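Local coordinates for glyoxylate reductase (PDB 3WNV), which probably catalyses the nicotinamide-cofactor-dependent reduction of glyoxylate to glycolate, as a fungal member of the D-isomer-specific 2-hydroxyacid dehydrogenase family, at residues 34-39 with 69-74; 40-43 with 47-50. One frame throughout, in Å; residues are numbered along the deposited sequence.

Both contacts use helix 36-45 and lie with their centres about 10 Å apart, on the same side of the chain's centre. Contact 1 ties the first turn of this helix to helix 69-74; contact 2 ties its later part to the loop that follows it and leads into strand 51-57. The two meet directly: Phe-39 CE1 of contact 1 lies 3.7 Å from Tyr-48 CE2 of contact 2, and the methyl Ala-74 CB packs on Leu-40 CD2 at 3.8 Å. Both are structural packing in the domain built on the five-stranded parallel sheet, separate from the seven-stranded sheet of the Rossmann-type cofactor-binding domain.

Contact 1: residues 34-39 with 69-74; sequences GGREKF and RELISA
Arg-36 and Glu-70 form a salt bridge, with NH2 of Arg-36 3.1 Å from OE1 of Glu-70. OE1 lies close to the guanidinium plane, at its edge, but is itself met from above the carboxylate plane, and the two flat groups are turned 75° apart. Water 1 adds a second link: it accepts from Arg-36 NE at 2.8 Å and donates to Glu-70 OE2 at 2.5 Å, so OE1 is bonded to the guanidinium directly and OE2 through the water. Leu-71 packs beside the charge, its CD1 3.7 Å from Arg-36 NH1. The same methyl touches Phe-39 CD2 at 3.8 Å, the leucine crossing the phenylalanine nearly at a right angle. The arginine spans the gap because its chain is extended all the way from CG to NE, with CG anti to the backbone N (chi1 177°). Beyond the two segments the stronger partner of NH2 is Asp-68, in a salt bridge through OD1, which also accepts from Leu-71 N, while NH1 bonds to the carbonyls of Thr-64 and Pro-66. A leucine in place of Arg-36 would probably leave Glu-70 and Asp-68 without their positive mate and those two carbonyls without this donor. Phe-39, buried on the sheet side, stacks edge-to-face with Phe-31 of strand 27-31 and touches Leu-7 and Ile-9 of strand 5-9, while Ile-72 carries helix 69-74 onto helix 94-99.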
loop_
_atom_site.group_PDB
_atom_site.type_symbol
_atom_site.label_atom_id
_atom_site.label_comp_id
_atom_site.label_asym_id
_atom_site.label_seq_id
_atom_site.Cartn_x
_atom_site.Cartn_y
_atom_site.Cartn_z
ATOM N N GLY A 34 -11.753 -5.696 -19.932
ATOM C CA GLY A 34 -11.918 -6.794 -20.862
ATOM C C GLY A 34 -11.425 -8.150 -20.380
ATOM O O GLY A 34 -11.787 -9.173 -20.950
ATOM N N GLY A 35 -10.576 -8.159 -19.359
ATOM C CA GLY A 35 -10.006 -9.406 -18.870
ATOM C C GLY A 35 -8.646 -9.759 -19.477
ATOM O O GLY A 35 -8.357 -9.375 -20.623
ATOM N N ARG A 36 -7.844 -10.507 -18.707
ATOM C CA ARG A 36 -6.489 -10.926 -19.076
ATOM C C ARG A 36 -6.427 -11.598 -20.423
ATOM O O ARG A 36 -5.535 -11.294 -21.218
ATOM C CB ARG A 36 -5.903 -11.863 -18.005
ATOM C CG ARG A 36 -4.519 -12.436 -18.302
ATOM C CD ARG A 36 -3.995 -13.133 -17.045
ATOM N NE ARG A 36 -2.561 -13.471 -17.058
ATOM C CZ ARG A 36 -1.593 -12.704 -16.548
ATOM N NH1 ARG A 36 -1.869 -11.507 -16.000
ATOM N NH2 ARG A 36 -0.334 -13.135 -16.587
ATOM N N GLU A 37 -7.376 -12.502 -20.689
ATOM C CA GLU A 37 -7.380 -13.286 -21.926
ATOM C C GLU A 37 -7.432 -12.358 -23.135
ATOM O O GLU A 37 -6.672 -12.514 -24.105
ATOM C CB GLU A 37 -8.576 -14.255 -21.926
ATOM C CG GLU A 37 -8.753 -15.082 -23.199
ATOM C CD GLU A 37 -10.222 -15.403 -23.494
ATOM O OE1 GLU A 37 -10.863 -14.638 -24.258
ATOM O OE2 GLU A 37 -10.731 -16.418 -22.962
ATOM N N LYS A 38 -8.332 -11.381 -23.061
ATOM C CA LYS A 38 -8.513 -10.410 -24.128
ATOM C C LYS A 38 -7.333 -9.431 -24.210
ATOM O O LYS A 38 -6.944 -9.029 -25.309
ATOM C CB LYS A 38 -9.809 -9.642 -23.898
ATOM C CG LYS A 38 -10.089 -8.549 -24.909
ATOM C CD LYS A 38 -10.506 -9.112 -26.235
ATOM C CE LYS A 38 -11.143 -8.024 -27.084
ATOM N NZ LYS A 38 -10.491 -6.697 -26.823
ATOM N N PHE A 39 -6.776 -9.039 -23.065
ATOM C CA PHE A 39 -5.578 -8.201 -23.092
ATOM C C PHE A 39 -4.453 -8.947 -23.810
ATOM O O PHE A 39 -3.822 -8.404 -24.720
ATOM C CB PHE A 39 -5.166 -7.721 -21.700
ATOM C CG PHE A 39 -3.946 -6.845 -21.718
ATOM C CD1 PHE A 39 -4.048 -5.510 -22.090
ATOM C CD2 PHE A 39 -2.689 -7.363 -21.414
ATOM C CE1 PHE A 39 -2.919 -4.713 -22.152
ATOM C CE2 PHE A 39 -1.555 -6.561 -21.484
ATOM C CZ PHE A 39 -1.681 -5.235 -21.847
ATOM N N ARG A 69 5.597 -12.232 -14.834
ATOM C CA ARG A 69 6.525 -12.620 -15.897
ATOM C C ARG A 69 5.786 -13.018 -17.173
ATOM O O ARG A 69 6.192 -12.651 -18.264
ATOM C CB ARG A 69 7.479 -13.711 -15.386
ATOM C CG ARG A 69 8.388 -14.335 -16.438
ATOM C CD ARG A 69 9.490 -15.193 -15.753
ATOM N NE ARG A 69 10.414 -14.323 -15.030
ATOM C CZ ARG A 69 11.480 -13.756 -15.593
ATOM N NH1 ARG A 69 11.738 -13.970 -16.873
ATOM N NH2 ARG A 69 12.275 -12.953 -14.880
ATOM N N GLU A 70 4.673 -13.734 -17.039
ATOM C CA GLU A 70 3.933 -14.199 -18.211
ATOM C C GLU A 70 3.370 -13.060 -19.050
ATOM O O GLU A 70 3.404 -13.098 -20.282
ATOM C CB GLU A 70 2.749 -15.050 -17.763
ATOM C CG GLU A 70 1.759 -15.372 -18.876
ATOM C CD GLU A 70 0.452 -15.966 -18.342
ATOM O OE1 GLU A 70 0.339 -16.165 -17.121
ATOM O OE2 GLU A 70 -0.470 -16.225 -19.145
ATOM N N LEU A 71 2.781 -12.078 -18.379
ATOM C CA LEU A 71 2.182 -10.964 -19.102
ATOM C C LEU A 71 3.296 -10.115 -19.700
ATOM O O LEU A 71 3.210 -9.727 -20.876
ATOM C CB LEU A 71 1.248 -10.153 -18.194
ATOM C CG LEU A 71 0.535 -9.006 -18.929
ATOM C CD1 LEU A 71 -0.871 -8.807 -18.345
ATOM C CD2 LEU A 71 1.343 -7.697 -18.787
ATOM N N ILE A 72 4.352 -9.851 -18.930
ATOM C CA ILE A 72 5.477 -9.058 -19.471
ATOM C C ILE A 72 6.038 -9.703 -20.722
ATOM O O ILE A 72 6.379 -9.001 -21.691
ATOM C CB ILE A 72 6.549 -8.740 -18.374
ATOM C CG1 ILE A 72 5.961 -7.729 -17.390
ATOM C CG2 ILE A 72 7.884 -8.192 -18.945
ATOM C CD1 ILE A 72 6.727 -7.600 -16.109
ATOM N N SER A 73 6.076 -11.045 -20.738
ATOM C CA SER A 73 6.606 -11.795 -21.861
ATOM C C SER A 73 5.763 -11.594 -23.128
ATOM O O SER A 73 6.295 -11.602 -24.230
ATOM C CB SER A 73 6.680 -13.285 -21.504
ATOM O OG SER A 73 7.301 -14.012 -22.554
ATOM N N ALA A 74 4.455 -11.392 -22.954
ATOM C CA ALA A 74 3.531 -11.098 -24.058
ATOM C C ALA A 74 3.541 -9.638 -24.538
ATOM O O ALA A 74 3.053 -9.354 -25.630
ATOM C CB ALA A 74 2.096 -11.472 -23.651
HETATM O O HOH W 1 -2.869 -15.933 -18.383
#

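Contact 2: residues 40-43 with 47-50; sequences LENC and QYDD
Water 2 is held by three groups, Cys-43 O, Tyr-48 N and Asp-49 OD1, and joins the helix to the loop that follows it: it donates to Asp-49 OD1 at 2.6 Å and to the carbonyl Cys-43 O at 2.8 Å, and accepts from Tyr-48 N at 3.0 Å. It thus links a carbonyl near the helix end to the backbone and carboxylate of the loop. A direct bond runs from Asn-42 ND2 to Tyr-48 OH, 2.9 Å long and somewhat bent (148°), the hydroxyl tilted out of the amide plane. The amide stands almost upright to the tyrosine ring, 85° between planes, and Asn-42 CB rests 3.5 Å from Tyr-48 CE2. With its sulfur beside the backbone N (chi1 -69°), Cys-43 meets the same ring in its plane, SG 4.0 Å from Tyr-48 CD2, a sulfur-aromatic contact at the edge. One ring face is covered toward its rim by Gln-47 CG, whose amide stacks roughly flat on that of Asn-42. Asn-42 and Tyr-48 both lean on Phe-31 of strand 27-31, Tyr-48 also touches Pro-76 beyond helix 69-74, and Asp-50 pairs its backbone with Ala-5 of strand 5-9 as strand 51-57 begins.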
loop_
_atom_site.group_PDB
_atom_site.type_symbol
_atom_site.label_atom_id
_atom_site.label_comp_id
_atom_site.label_asym_id
_atom_site.label_seq_id
_atom_site.Cartn_x
_atom_site.Cartn_y
_atom_site.Cartn_z
ATOM N N LEU A 40 -4.231 -10.207 -23.449
ATOM C CA LEU A 40 -3.171 -10.973 -24.103
ATOM C C LEU A 40 -3.422 -11.168 -25.586
ATOM O O LEU A 40 -2.481 -11.131 -26.370
ATOM C CB LEU A 40 -2.903 -12.307 -23.382
ATOM C CG LEU A 40 -2.489 -12.242 -21.915
ATOM C CD1 LEU A 40 -2.485 -13.632 -21.336
ATOM C CD2 LEU A 40 -1.127 -11.611 -21.721
ATOM N N GLU A 41 -4.687 -11.351 -25.978
ATOM C CA GLU A 41 -5.047 -11.444 -27.391
ATOM C C GLU A 41 -4.727 -10.158 -28.147
ATOM O O GLU A 41 -4.242 -10.213 -29.269
ATOM C CB GLU A 41 -6.529 -11.797 -27.562
ATOM C CG GLU A 41 -6.816 -13.296 -27.545
ATOM C CD GLU A 41 -8.305 -13.614 -27.447
ATOM O OE1 GLU A 41 -9.131 -12.727 -27.769
ATOM O OE2 GLU A 41 -8.639 -14.752 -27.038
ATOM N N ASN A 42 -4.993 -9.005 -27.526
ATOM C CA ASN A 42 -4.676 -7.725 -28.152
ATOM C C ASN A 42 -3.182 -7.620 -28.374
ATOM O O ASN A 42 -2.742 -7.229 -29.442
ATOM C CB ASN A 42 -5.129 -6.540 -27.275
ATOM C CG ASN A 42 -6.646 -6.364 -27.247
ATOM O OD1 ASN A 42 -7.375 -7.044 -27.975
ATOM N ND2 ASN A 42 -7.123 -5.434 -26.409
ATOM N N CYS A 43 -2.408 -7.950 -27.344
ATOM C CA CYS A 43 -0.937 -7.929 -27.461
ATOM C C CYS A 43 -0.441 -8.778 -28.631
ATOM O O CYS A 43 0.406 -8.346 -29.434
ATOM C CB CYS A 43 -0.290 -8.405 -26.148
ATOM S SG CYS A 43 -0.459 -7.316 -24.744
ATOM N N GLN A 47 -1.825 -4.919 -32.285
ATOM C CA GLN A 47 -2.466 -3.603 -32.214
ATOM C C GLN A 47 -1.755 -2.666 -31.249
ATOM O O GLN A 47 -1.914 -1.455 -31.340
ATOM C CB GLN A 47 -3.949 -3.717 -31.858
ATOM C CG GLN A 47 -4.222 -4.108 -30.437
ATOM C CD GLN A 47 -5.713 -4.252 -30.164
ATOM O OE1 GLN A 47 -6.330 -5.231 -30.578
ATOM N NE2 GLN A 47 -6.295 -3.279 -29.466
ATOM N N TYR A 48 -0.979 -3.217 -30.319
ATOM C CA TYR A 48 -0.191 -2.398 -29.418
ATOM C C TYR A 48 1.282 -2.313 -29.868
ATOM O O TYR A 48 2.146 -1.938 -29.084
ATOM C CB TYR A 48 -0.230 -2.989 -28.021
ATOM C CG TYR A 48 -1.602 -3.079 -27.406
ATOM C CD1 TYR A 48 -2.594 -2.157 -27.724
ATOM C CD2 TYR A 48 -1.890 -4.056 -26.468
ATOM C CE1 TYR A 48 -3.851 -2.213 -27.108
ATOM C CE2 TYR A 48 -3.143 -4.114 -25.834
ATOM C CZ TYR A 48 -4.120 -3.191 -26.185
ATOM O OH TYR A 48 -5.372 -3.230 -25.590
ATOM N N ASP A 49 1.568 -2.654 -31.119
ATOM C CA ASP A 49 2.958 -2.791 -31.566
ATOM C C ASP A 49 3.757 -1.476 -31.629
ATOM O O ASP A 49 4.982 -1.486 -31.756
ATOM C CB ASP A 49 3.033 -3.603 -32.863
ATOM C CG ASP A 49 3.147 -5.108 -32.590
ATOM O OD1 ASP A 49 2.930 -5.549 -31.422
ATOM O OD2 ASP A 49 3.472 -5.846 -33.535
ATOM N N ASP A 50 3.069 -0.342 -31.531
ATOM C CA ASP A 50 3.744 0.954 -31.448
ATOM C C ASP A 50 3.723 1.557 -30.045
ATOM O O ASP A 50 4.135 2.701 -29.844
ATOM C CB ASP A 50 3.085 1.942 -32.419
ATOM C CG ASP A 50 3.376 1.593 -33.905
ATOM O OD1 ASP A 50 4.572 1.475 -34.318
ATOM O OD2 ASP A 50 2.391 1.400 -34.657
HETATM O O HOH W 2 0.729 -5.616 -29.953
#